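PDB 2OUA: serine protease from Nocardiopsis alba, which probably hydrolyses peptide bonds within proteins, as a serine endopeptidase of the trypsin-like S1 family, and is studied for its kinetic stability and acid resistance. Local coordinates for residues Leu7-Gly12 and Gly34-Val39; Gln119-Pro124 and His129-Thr134; Gly112-Arg117 and Thr170-Val175; Ala63-Arg66 and Asn70-Leu73. All blocks are in the same frame, centred on the assembly; numbering follows the deposited sequence.

Contact 1: residues Leu7-Gly12 and Gly34-Val39; sequences LAYTMG and GHCGSV. Unlike the reference sequence in segment 34-39: G37 (reference Ala).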
loop_
_atom_site.group_PDB
_atom_site.type_symbol
_atom_site.label_atom_id
_atom_site.label_comp_id
_atom_site.label_asym_id
_atom_site.label_seq_id
_atom_site.Cartn_x
_atom_site.Cartn_y
_atom_site.Cartn_z
ATOM N N LEU A 7 5.075 4.552 -5.538
ATOM C CA LEU A 7 6.200 5.477 -5.471
ATOM C C LEU A 7 6.795 5.557 -4.074
ATOM O O LEU A 7 6.101 5.390 -3.072
ATOM C CB LEU A 7 5.783 6.873 -5.933
ATOM C CG LEU A 7 5.305 7.000 -7.383
ATOM C CD1 LEU A 7 5.131 8.474 -7.723
ATOM C CD2 LEU A 7 6.308 6.355 -8.332
ATOM N N ALA A 8 8.092 5.822 -4.018
ATOM C CA ALA A 8 8.795 5.919 -2.752
ATOM C C ALA A 8 8.506 7.211 -2.004
ATOM O O ALA A 8 8.236 8.251 -2.609
ATOM C CB ALA A 8 10.300 5.804 -2.988
ATOM N N TYR A 9 8.545 7.123 -0.679
ATOM C CA TYR A 9 8.380 8.279 0.189
ATOM C C TYR A 9 9.290 7.979 1.370
ATOM O O TYR A 9 9.579 6.816 1.653
ATOM C CB TYR A 9 6.914 8.481 0.617
ATOM C CG TYR A 9 6.321 7.448 1.552
ATOM C CD1 TYR A 9 6.557 7.498 2.927
ATOM C CD2 TYR A 9 5.465 6.463 1.068
ATOM C CE1 TYR A 9 5.944 6.586 3.800
ATOM C CE2 TYR A 9 4.852 5.556 1.922
ATOM C CZ TYR A 9 5.090 5.622 3.284
ATOM O OH TYR A 9 4.467 4.721 4.116
ATOM N N THR A 10 9.775 9.014 2.044
ATOM C CA THR A 10 10.685 8.795 3.156
ATOM C C THR A 10 10.175 9.375 4.463
ATOM O O THR A 10 9.453 10.370 4.476
ATOM C CB THR A 10 12.072 9.392 2.850
ATOM O OG1 THR A 10 11.932 10.780 2.535
ATOM C CG2 THR A 10 12.707 8.676 1.661
ATOM N N MET A 11 10.571 8.737 5.560
ATOM C CA MET A 11 10.165 9.150 6.896
ATOM C C MET A 11 11.167 8.608 7.905
ATOM O O MET A 11 10.793 8.198 9.004
ATOM C CB MET A 11 8.777 8.594 7.208
ATOM C CG MET A 11 8.543 7.164 6.708
ATOM S SD MET A 11 9.879 5.996 7.092
ATOM C CE MET A 11 9.482 4.661 5.966
ATOM N N GLY A 12 12.442 8.624 7.535
ATOM C CA GLY A 12 13.464 8.070 8.403
ATOM C C GLY A 12 13.535 6.617 7.969
ATOM O O GLY A 12 13.514 5.687 8.780
ATOM N N GLY A 34 0.938 0.618 8.121
ATOM C CA GLY A 34 1.142 1.260 9.407
ATOM C C GLY A 34 2.537 1.078 9.985
ATOM O O GLY A 34 2.983 1.890 10.798
ATOM N N HIS A 35 3.244 0.025 9.586
ATOM C CA HIS A 35 4.580 -0.173 10.137
ATOM C C HIS A 35 5.570 0.826 9.545
ATOM O O HIS A 35 6.703 0.937 10.006
ATOM C CB HIS A 35 5.073 -1.614 9.922
ATOM C CG HIS A 35 5.471 -1.929 8.513
ATOM N ND1 HIS A 35 4.676 -2.674 7.662
ATOM C CD2 HIS A 35 6.594 -1.636 7.817
ATOM C CE1 HIS A 35 5.295 -2.821 6.506
ATOM N NE2 HIS A 35 6.459 -2.201 6.572
ATOM N N CYS A 36 5.132 1.561 8.527
ATOM C CA CYS A 36 5.985 2.559 7.890
ATOM C C CYS A 36 6.100 3.828 8.731
ATOM O O CYS A 36 7.025 4.623 8.550
ATOM C CB CYS A 36 5.444 2.912 6.507
ATOM S SG CYS A 36 5.663 1.576 5.294
ATOM N N GLY A 37 5.164 4.020 9.652
ATOM C CA GLY A 37 5.225 5.212 10.476
ATOM C C GLY A 37 4.180 5.296 11.565
ATOM O O GLY A 37 3.026 4.907 11.374
ATOM N N SER A 38 4.600 5.802 12.721
ATOM C CA SER A 38 3.717 5.978 13.866
ATOM C C SER A 38 2.927 7.264 13.649
ATOM O O SER A 38 3.344 8.131 12.884
ATOM C CB SER A 38 4.545 6.094 15.147
ATOM O OG SER A 38 5.555 7.082 15.008
ATOM N N VAL A 39 1.786 7.393 14.317
ATOM C CA VAL A 39 0.983 8.599 14.168
ATOM C C VAL A 39 1.865 9.808 14.459
ATOM O O VAL A 39 2.621 9.813 15.433
ATOM C CB VAL A 39 -0.212 8.604 15.137
ATOM C CG1 VAL A 39 -0.932 9.948 15.073
ATOM C CG2 VAL A 39 -1.171 7.478 14.779
#

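Contact 2: residues Gln119-Pro124 and His129-Thr134; sequences QTVSYP and HSLTRT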
loop_
_atom_site.group_PDB
_atom_site.type_symbol
_atom_site.label_atom_id
_atom_site.label_comp_id
_atom_site.label_asym_id
_atom_site.label_seq_id
_atom_site.Cartn_x
_atom_site.Cartn_y
_atom_site.Cartn_z
ATOM N N GLN A 119 -5.494 -14.092 7.147
ATOM C CA GLN A 119 -4.245 -14.684 7.605
ATOM C C GLN A 119 -3.601 -13.884 8.734
ATOM O O GLN A 119 -3.671 -12.653 8.765
ATOM C CB GLN A 119 -3.252 -14.794 6.440
ATOM C CG GLN A 119 -3.754 -15.609 5.252
ATOM C CD GLN A 119 -3.937 -17.075 5.588
ATOM O OE1 GLN A 119 -2.966 -17.803 5.778
ATOM N NE2 GLN A 119 -5.189 -17.510 5.673
ATOM N N THR A 120 -2.988 -14.598 9.668
ATOM C CA THR A 120 -2.283 -13.960 10.772
ATOM C C THR A 120 -0.810 -14.300 10.576
ATOM O O THR A 120 -0.454 -15.456 10.323
ATOM C CB THR A 120 -2.752 -14.488 12.151
ATOM O OG1 THR A 120 -4.122 -14.128 12.363
ATOM C CG2 THR A 120 -1.905 -13.889 13.266
ATOM N N VAL A 121 0.042 -13.287 10.663
ATOM C CA VAL A 121 1.473 -13.493 10.493
ATOM C C VAL A 121 2.220 -12.898 11.674
ATOM O O VAL A 121 1.732 -11.974 12.324
ATOM C CB VAL A 121 1.992 -12.818 9.202
ATOM C CG1 VAL A 121 1.246 -13.360 7.985
ATOM C CG2 VAL A 121 1.816 -11.314 9.300
ATOM N N SER A 122 3.401 -13.437 11.950
ATOM C CA SER A 122 4.224 -12.933 13.037
ATOM C C SER A 122 5.413 -12.165 12.480
ATOM O O SER A 122 6.207 -12.698 11.698
ATOM C CB SER A 122 4.723 -14.080 13.921
ATOM O OG SER A 122 3.689 -14.558 14.762
ATOM N N TYR A 123 5.512 -10.900 12.873
ATOM C CA TYR A 123 6.610 -10.038 12.457
ATOM C C TYR A 123 7.467 -9.848 13.704
ATOM O O TYR A 123 7.045 -10.182 14.811
ATOM C CB TYR A 123 6.074 -8.678 11.996
ATOM C CG TYR A 123 5.272 -8.711 10.712
ATOM C CD1 TYR A 123 4.172 -7.873 10.538
ATOM C CD2 TYR A 123 5.629 -9.552 9.656
ATOM C CE1 TYR A 123 3.445 -7.869 9.346
ATOM C CE2 TYR A 123 4.911 -9.554 8.459
ATOM C CZ TYR A 123 3.822 -8.710 8.311
ATOM O OH TYR A 123 3.119 -8.692 7.125
ATOM N N PRO A 124 8.681 -9.312 13.547
ATOM C CA PRO A 124 9.518 -9.117 14.733
ATOM C C PRO A 124 8.853 -8.204 15.766
ATOM O O PRO A 124 9.123 -8.312 16.963
ATOM C CB PRO A 124 10.793 -8.510 14.156
ATOM C CG PRO A 124 10.869 -9.146 12.794
ATOM C CD PRO A 124 9.437 -9.025 12.318
ATOM N N HIS A 129 -3.141 -9.575 12.017
ATOM C CA HIS A 129 -4.187 -10.461 11.517
ATOM C C HIS A 129 -4.975 -9.872 10.353
ATOM O O HIS A 129 -4.738 -8.733 9.936
ATOM C CB HIS A 129 -5.146 -10.799 12.657
ATOM C CG HIS A 129 -5.795 -9.596 13.264
ATOM N ND1 HIS A 129 -6.827 -8.918 12.651
ATOM C CD2 HIS A 129 -5.541 -8.933 14.418
ATOM C CE1 HIS A 129 -7.179 -7.889 13.399
ATOM N NE2 HIS A 129 -6.418 -7.876 14.477
ATOM N N SER A 130 -5.908 -10.667 9.832
ATOM C CA SER A 130 -6.779 -10.275 8.720
ATOM C C SER A 130 -6.070 -10.001 7.399
ATOM O O SER A 130 -6.671 -9.438 6.481
ATOM C CB SER A 130 -7.599 -9.042 9.104
ATOM O OG SER A 130 -8.402 -9.298 10.237
ATOM N N LEU A 131 -4.811 -10.409 7.288
ATOM C CA LEU A 131 -4.057 -10.175 6.063
ATOM C C LEU A 131 -4.400 -11.154 4.952
ATOM O O LEU A 131 -4.975 -12.215 5.189
ATOM C CB LEU A 131 -2.555 -10.234 6.342
ATOM C CG LEU A 131 -2.019 -9.233 7.368
ATOM C CD1 LEU A 131 -0.513 -9.384 7.461
ATOM C CD2 LEU A 131 -2.392 -7.805 6.962
ATOM N N THR A 132 -4.040 -10.777 3.731
ATOM C CA THR A 132 -4.286 -11.607 2.571
ATOM C C THR A 132 -2.948 -12.066 2.004
ATOM O O THR A 132 -2.058 -11.254 1.747
ATOM C CB THR A 132 -5.072 -10.821 1.510
ATOM O OG1 THR A 132 -6.348 -10.454 2.054
ATOM C CG2 THR A 132 -5.267 -11.661 0.252
ATOM N N ARG A 133 -2.813 -13.374 1.823
ATOM C CA ARG A 133 -1.584 -13.961 1.306
ATOM C C ARG A 133 -1.580 -14.055 -0.214
ATOM O O ARG A 133 -2.600 -14.379 -0.822
ATOM C CB ARG A 133 -1.386 -15.355 1.904
ATOM C CG ARG A 133 -0.138 -16.075 1.430
ATOM C CD ARG A 133 0.083 -17.347 2.238
ATOM N NE ARG A 133 -0.974 -18.331 2.031
ATOM C CZ ARG A 133 -0.917 -19.310 1.135
ATOM N NH1 ARG A 133 0.153 -19.438 0.359
ATOM N NH2 ARG A 133 -1.928 -20.163 1.010
ATOM N N THR A 134 -0.431 -13.765 -0.817
ATOM C CA THR A 134 -0.285 -13.840 -2.269
ATOM C C THR A 134 1.056 -14.490 -2.602
ATOM O O THR A 134 1.935 -14.598 -1.743
ATOM C CB THR A 134 -0.311 -12.448 -2.937
ATOM O OG1 THR A 134 0.943 -11.794 -2.720
ATOM C CG2 THR A 134 -1.434 -11.594 -2.362
#

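Contact 3: residues Gly112-Arg117 and Thr170-Val175; sequences GTIQAR and TFYQEV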
loop_
_atom_site.group_PDB
_atom_site.type_symbol
_atom_site.label_atom_id
_atom_site.label_comp_id
_atom_site.label_asym_id
_atom_site.label_seq_id
_atom_site.Cartn_x
_atom_site.Cartn_y
_atom_site.Cartn_z
ATOM N N GLY A 112 1.167 -11.994 -9.149
ATOM C CA GLY A 112 0.988 -13.341 -8.662
ATOM C C GLY A 112 -0.480 -13.658 -8.492
ATOM O O GLY A 112 -1.328 -13.131 -9.219
ATOM N N THR A 113 -0.778 -14.502 -7.507
ATOM C CA THR A 113 -2.140 -14.939 -7.233
ATOM C C THR A 113 -2.579 -14.682 -5.794
ATOM O O THR A 113 -1.777 -14.787 -4.870
ATOM C CB THR A 113 -2.267 -16.458 -7.503
ATOM O OG1 THR A 113 -1.932 -16.728 -8.868
ATOM C CG2 THR A 113 -3.670 -16.946 -7.215
ATOM N N ILE A 114 -3.852 -14.334 -5.614
ATOM C CA ILE A 114 -4.399 -14.122 -4.279
ATOM C C ILE A 114 -4.672 -15.539 -3.780
ATOM O O ILE A 114 -5.535 -16.241 -4.317
ATOM C CB ILE A 114 -5.712 -13.313 -4.322
ATOM C CG1 ILE A 114 -5.422 -11.891 -4.820
ATOM C CG2 ILE A 114 -6.350 -13.265 -2.934
ATOM C CD1 ILE A 114 -6.668 -11.029 -5.005
ATOM N N GLN A 115 -3.934 -15.956 -2.756
ATOM C CA GLN A 115 -4.045 -17.317 -2.238
ATOM C C GLN A 115 -5.013 -17.562 -1.089
ATOM O O GLN A 115 -5.711 -18.577 -1.074
ATOM C CB GLN A 115 -2.651 -17.815 -1.845
ATOM C CG GLN A 115 -1.664 -17.809 -3.010
ATOM C CD GLN A 115 -0.269 -18.265 -2.621
ATOM O OE1 GLN A 115 0.295 -17.804 -1.630
ATOM N NE2 GLN A 115 0.304 -19.165 -3.417
ATOM N N ALA A 116 -5.058 -16.653 -0.124
ATOM C CA ALA A 116 -5.947 -16.832 1.013
ATOM C C ALA A 116 -6.121 -15.537 1.783
ATOM O O ALA A 116 -5.243 -14.673 1.768
ATOM C CB ALA A 116 -5.390 -17.906 1.937
ATOM N N ARG A 117 -7.262 -15.408 2.451
ATOM C CA ARG A 117 -7.549 -14.228 3.252
ATOM C C ARG A 117 -7.630 -14.616 4.725
ATOM O O ARG A 117 -7.521 -15.796 5.071
ATOM C CB ARG A 117 -8.870 -13.575 2.808
ATOM C CG ARG A 117 -8.812 -12.972 1.405
ATOM C CD ARG A 117 -9.879 -11.903 1.186
ATOM N NE ARG A 117 -9.527 -11.043 0.054
ATOM C CZ ARG A 117 -9.803 -11.316 -1.219
ATOM N NH1 ARG A 117 -10.458 -12.427 -1.536
ATOM N NH2 ARG A 117 -9.392 -10.493 -2.179
ATOM N N THR A 170 4.035 -12.798 -0.156
ATOM C CA THR A 170 3.790 -11.469 0.390
ATOM C C THR A 170 2.352 -11.309 0.844
ATOM O O THR A 170 1.423 -11.738 0.159
ATOM C CB THR A 170 4.117 -10.382 -0.653
ATOM O OG1 THR A 170 5.504 -10.467 -1.007
ATOM C CG2 THR A 170 3.836 -8.994 -0.087
ATOM N N PHE A 171 2.178 -10.700 2.014
ATOM C CA PHE A 171 0.856 -10.475 2.574
ATOM C C PHE A 171 0.516 -8.995 2.470
ATOM O O PHE A 171 1.400 -8.142 2.528
ATOM C CB PHE A 171 0.815 -10.875 4.055
ATOM C CG PHE A 171 1.143 -12.319 4.311
ATOM C CD1 PHE A 171 2.464 -12.757 4.318
ATOM C CD2 PHE A 171 0.126 -13.243 4.543
ATOM C CE1 PHE A 171 2.773 -14.100 4.553
ATOM C CE2 PHE A 171 0.420 -14.591 4.780
ATOM C CZ PHE A 171 1.748 -15.018 4.783
ATOM N N TYR A 172 -0.764 -8.688 2.321
ATOM C CA TYR A 172 -1.167 -7.295 2.255
ATOM C C TYR A 172 -2.356 -6.997 3.150
ATOM O O TYR A 172 -3.154 -7.883 3.477
ATOM C CB TYR A 172 -1.458 -6.878 0.803
ATOM C CG TYR A 172 -2.665 -7.503 0.123
ATOM C CD1 TYR A 172 -3.967 -7.102 0.445
ATOM C CD2 TYR A 172 -2.497 -8.428 -0.907
ATOM C CE1 TYR A 172 -5.072 -7.604 -0.259
ATOM C CE2 TYR A 172 -3.586 -8.931 -1.613
ATOM C CZ TYR A 172 -4.869 -8.518 -1.288
ATOM O OH TYR A 172 -5.933 -9.002 -2.014
ATOM N N GLN A 173 -2.432 -5.741 3.583
ATOM C CA GLN A 173 -3.516 -5.249 4.417
ATOM C C GLN A 173 -4.615 -4.823 3.446
ATOM O O GLN A 173 -4.372 -4.014 2.548
ATOM C CB GLN A 173 -3.030 -4.044 5.232
ATOM C CG GLN A 173 -4.119 -3.076 5.687
ATOM C CD GLN A 173 -4.966 -3.621 6.818
ATOM O OE1 GLN A 173 -4.445 -4.022 7.859
ATOM N NE2 GLN A 173 -6.286 -3.628 6.626
ATOM N N GLU A 174 -5.812 -5.378 3.610
ATOM C CA GLU A 174 -6.930 -5.048 2.732
ATOM C C GLU A 174 -7.202 -3.551 2.757
ATOM O O GLU A 174 -7.129 -2.916 3.815
ATOM C CB GLU A 174 -8.188 -5.807 3.161
ATOM C CG GLU A 174 -8.147 -7.315 2.910
ATOM C CD GLU A 174 -8.346 -7.688 1.448
ATOM O OE1 GLU A 174 -8.838 -6.842 0.669
ATOM O OE2 GLU A 174 -8.030 -8.842 1.081
ATOM N N VAL A 175 -7.532 -2.989 1.599
ATOM C CA VAL A 175 -7.779 -1.556 1.518
ATOM C C VAL A 175 -9.160 -1.121 2.010
ATOM O O VAL A 175 -9.287 -0.085 2.662
ATOM C CB VAL A 175 -7.572 -1.035 0.068
ATOM C CG1 VAL A 175 -8.700 -1.521 -0.838
ATOM C CG2 VAL A 175 -7.495 0.493 0.072
HETATM O O HOH W 1 -8.324 -7.996 -1.739
#

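Contact 4: residues Ala63-Arg66 and Asn70-Leu73; sequences AFVR and NFTL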
loop_
_atom_site.group_PDB
_atom_site.type_symbol
_atom_site.label_atom_id
_atom_site.label_comp_id
_atom_site.label_asym_id
_atom_site.label_seq_id
_atom_site.Cartn_x
_atom_site.Cartn_y
_atom_site.Cartn_z
ATOM N N ALA A 63 -2.396 2.501 7.460
ATOM C CA ALA A 63 -2.120 3.889 7.769
ATOM C C ALA A 63 -2.609 4.821 6.672
ATOM O O ALA A 63 -2.803 4.410 5.523
ATOM C CB ALA A 63 -0.623 4.083 7.977
ATOM N N PHE A 64 -2.831 6.073 7.050
ATOM C CA PHE A 64 -3.250 7.095 6.100
ATOM C C PHE A 64 -2.350 8.290 6.336
ATOM O O PHE A 64 -2.259 8.801 7.457
ATOM C CB PHE A 64 -4.703 7.527 6.306
ATOM C CG PHE A 64 -5.122 8.663 5.397
ATOM C CD1 PHE A 64 -5.233 8.468 4.020
ATOM C CD2 PHE A 64 -5.353 9.939 5.913
ATOM C CE1 PHE A 64 -5.564 9.528 3.168
ATOM C CE2 PHE A 64 -5.683 11.008 5.071
ATOM C CZ PHE A 64 -5.789 10.802 3.696
ATOM N N VAL A 65 -1.667 8.713 5.282
ATOM C CA VAL A 65 -0.785 9.864 5.353
ATOM C C VAL A 65 -1.535 11.034 4.733
ATOM O O VAL A 65 -1.992 10.946 3.596
ATOM C CB VAL A 65 0.514 9.624 4.557
ATOM C CG1 VAL A 65 1.323 10.912 4.473
ATOM C CG2 VAL A 65 1.336 8.530 5.231
ATOM N N ARG A 66 -1.669 12.117 5.492
ATOM C CA ARG A 66 -2.358 13.314 5.017
ATOM C C ARG A 66 -1.329 14.309 4.488
ATOM O O ARG A 66 -0.338 14.603 5.157
ATOM C CB ARG A 66 -3.158 13.945 6.161
ATOM C CG ARG A 66 -3.548 15.399 5.932
ATOM C CD ARG A 66 -4.345 15.935 7.110
ATOM N NE ARG A 66 -4.533 17.381 7.038
ATOM C CZ ARG A 66 -3.598 18.275 7.352
ATOM N NH1 ARG A 66 -2.403 17.872 7.761
ATOM N NH2 ARG A 66 -3.862 19.570 7.255
ATOM N N ASN A 70 1.922 20.348 -1.203
ATOM C CA ASN A 70 2.198 19.810 -2.529
ATOM C C ASN A 70 1.824 18.354 -2.790
ATOM O O ASN A 70 2.637 17.573 -3.282
ATOM C CB ASN A 70 3.669 20.028 -2.873
ATOM C CG ASN A 70 4.052 21.491 -2.846
ATOM O OD1 ASN A 70 3.316 22.341 -3.344
ATOM N ND2 ASN A 70 5.209 21.793 -2.269
ATOM N N PHE A 71 0.589 17.993 -2.464
ATOM C CA PHE A 71 0.102 16.645 -2.722
ATOM C C PHE A 71 -0.918 16.739 -3.852
ATOM O O PHE A 71 -1.967 17.359 -3.690
ATOM C CB PHE A 71 -0.574 16.060 -1.477
ATOM C CG PHE A 71 0.306 15.141 -0.670
ATOM C CD1 PHE A 71 1.634 15.466 -0.415
ATOM C CD2 PHE A 71 -0.210 13.966 -0.133
ATOM C CE1 PHE A 71 2.434 14.633 0.370
ATOM C CE2 PHE A 71 0.582 13.126 0.652
ATOM C CZ PHE A 71 1.904 13.461 0.904
ATOM N N THR A 72 -0.597 16.148 -4.998
ATOM C CA THR A 72 -1.517 16.144 -6.134
ATOM C C THR A 72 -1.934 14.693 -6.340
ATOM O O THR A 72 -1.113 13.860 -6.701
ATOM C CB THR A 72 -0.841 16.662 -7.413
ATOM O OG1 THR A 72 -0.477 18.036 -7.238
ATOM C CG2 THR A 72 -1.789 16.543 -8.596
ATOM N N LEU A 73 -3.209 14.398 -6.110
ATOM C CA LEU A 73 -3.690 13.028 -6.239
ATOM C C LEU A 73 -3.893 12.566 -7.674
ATOM O O LEU A 73 -4.162 13.367 -8.572
ATOM C CB LEU A 73 -5.001 12.850 -5.467
ATOM C CG LEU A 73 -5.001 13.251 -3.986
ATOM C CD1 LEU A 73 -6.322 12.843 -3.362
ATOM C CD2 LEU A 73 -3.845 12.583 -3.255
#

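Contact 1: residues Leu7-Gly12 and Gly34-Val39
Y9 and M11, at the end of one segment, meet C36 in a turn of the other. The nearest backbone approach is between M11 CA and G37 CA, 7.3 Å apart, too wide for backbone pairing, so the side chains of Y9 and M11 do the reaching. M11 follows directly on the short strand 8-10, and its psi of 39° departs from the extended conformation kept by A8, Y9 and T10. On the other side G34-H35-C36 forms a 3-10 turn, with G37 N hydrogen-bonded to G34 O at 3.3 Å, and this turn presents C36 to the strand.

C36 meets both partners. Its CB lies 3.2 Å from Y9 OH, a close approach, and its SG is 3.6 Å from the same hydroxyl. Y9 has CG between the backbone N and the carbonyl carbon (chi1 69°), which lets the ring reach over so that its hydroxyl ends at C36. The polar partner of Y9 OH is T32 OG1, so toward C36 the hydroxyl packs against carbon and sulfur. M11 approaches on the backbone side of C36. Its chain bends at chi2 (47°) and curls about the carbonyl, with CG and SD both 3.5 Å and CE 3.6 Å from C36 O.

The SG of C36 closes the disulfide to C15, the backbone hydrogen-bond partner of Y9, so covalent link and packing join the same two regions. H35 is hydrogen-bonded to D61 through ND1 and to S143 through NE2. In trypsin-like serine proteases the charge-relay histidine, here H35 by prediction, is typically followed at once by a disulfide cysteine.

Contact 2: residues Gln119-Pro124 and His129-Thr134
L131 points its CD1 at two side chains of strand 119-123. V121 crosses it at about a right angle, bringing CG2 to 3.5 Å from L131 CD1, while Y123 arrives from the opposite direction and sets OH 3.7 Å from that same methyl. V121 CG2 is the branch between the backbone N and the carbonyl carbon, and it also lies 3.4 Å above one face of the Y123 ring, toward the rim. The hydroxyl of Y123 has its polar partner in S158 OG, a residue of the inhibitor pocket.

The backbones meet briefly: Q119 N donates to L131 O at 2.8 Å and L131 N returns to Q119 O at 2.9 Å, an antiparallel hydrogen-bonded pair. S130 and L131 together face Q119, a G1 beta bulge with S130 at positive phi (64°). The chain turns a corner there, and strands 119-123 and 131-134 run at 85° to each other.

Next along, R133 meets Q119 through aliphatic parts, Q119 CG lying 4.1 Å from R133 CB, with amide and guanidinium planes 59° apart; Q119 NE2 hydrogen-bonds R117 O. On the exposed side T120 OG1 packs 3.5 Å from H129 CB, and H129 ND1 donates in its ring plane to S130 OG at 2.9 Å.

Contact 3: residues Gly112-Arg117 and Thr170-Val175
R117 crosses to E174 with an extended chain. CB leaves the backbone at the corner where the chain turns, just after strand 108-116, and CG stands beside the backbone N, anti to the carbonyl carbon (chi1 -67°), which starts the chain toward strand 167-174. CD comes within 3.6 Å of E174 OE2. NE then makes the salt bridge, donating to E174 OE2 at 2.9 Å with an N-H...O angle of 164°; the oxygen lies in the guanidinium plane, but NE lies 41° out of the carboxylate plane of E174. I114 CG2 packs 4.1 Å above one face of the guanidinium, toward the rim. At the tip, NH2 hydrogen-bonds A94 O and also donates to a water at 2.8 Å, while NH1 has a long, weak ion pair with a sulfate.

That water ties the site together: it accepts from Y172 OH at 2.6 Å and donates to E174 OE1 at 2.7 Å. Y172 OH rests 3.7 Å from I114 CD1, the apolar border of the cluster. T132 OG1, on strand 131-134 between the two segments' strands in the C-terminal barrel, hydrogen-bonds E174 OE2 as well. With an arginine and a hydroxyl on OE2 and a water on OE1, E174 probably stays ionised to lower pH than an isolated glutamate would.

Contact 4: residues Ala63-Arg66 and Asn70-Leu73
V65 and F71 supply the closest side-chain approach: V65 CG1 lies 4.4 Å from F71 CZ, meeting the ring obliquely. V65 has CG1 anti to its backbone N (chi1 172°), which turns this methyl toward the phenyl tip. Beside it, F71 CE2 is 4.4 Å from R66 C, the carbonyl carbon, so the ring also approaches the strand backbone, again obliquely. V65 is the well-packed end. It is buried, its side chain also touches F30 and F52, and its backbone is hydrogen-bonded to F30 within the N-terminal barrel sheet.

The F71 end is looser. The backbones stay apart, with R66 and F71 CA atoms separated by 8.8 Å, and only 80 Å² is buried between the segments. F71 is partly exposed, and its side chain also touches I3 of strand 2-5, the parallel partner of strand 72-74. R66 directs its CB away from F71, and its NE makes a weak hydrogen bond to Q27 OE1.

F71, next to the parallel pair of strands 2-5 and 72-74, thus brings its ring against strand 62-69. With no hydrogen bond between the segments and the nearest approaches both at 4.4 Å, the attraction is probably weak and mainly dispersive.

Contacts 1 and 4 share the N-terminal sheet and touch, G34 CA lying 3.6 Å from A63 CB. Contacts 2 and 3 share the C-terminal barrel, with strand 131-134 between strands 108-116 and 167-174, and are joined by a probable hydrogen bond from R133 N to A116 O (2.8 Å). The predicted triad spans the halves: the C36 side chain of contact 1 is about 4 Å from that of S143, and the Y123 side chain of contact 2 is about 4 Å from that of D61. Both side chains lie near the bound AES, at about 7 Å and 6 Å. Contacts 3 and 4 sit on opposite sides of the chain's centre, with centres about 24 Å apart.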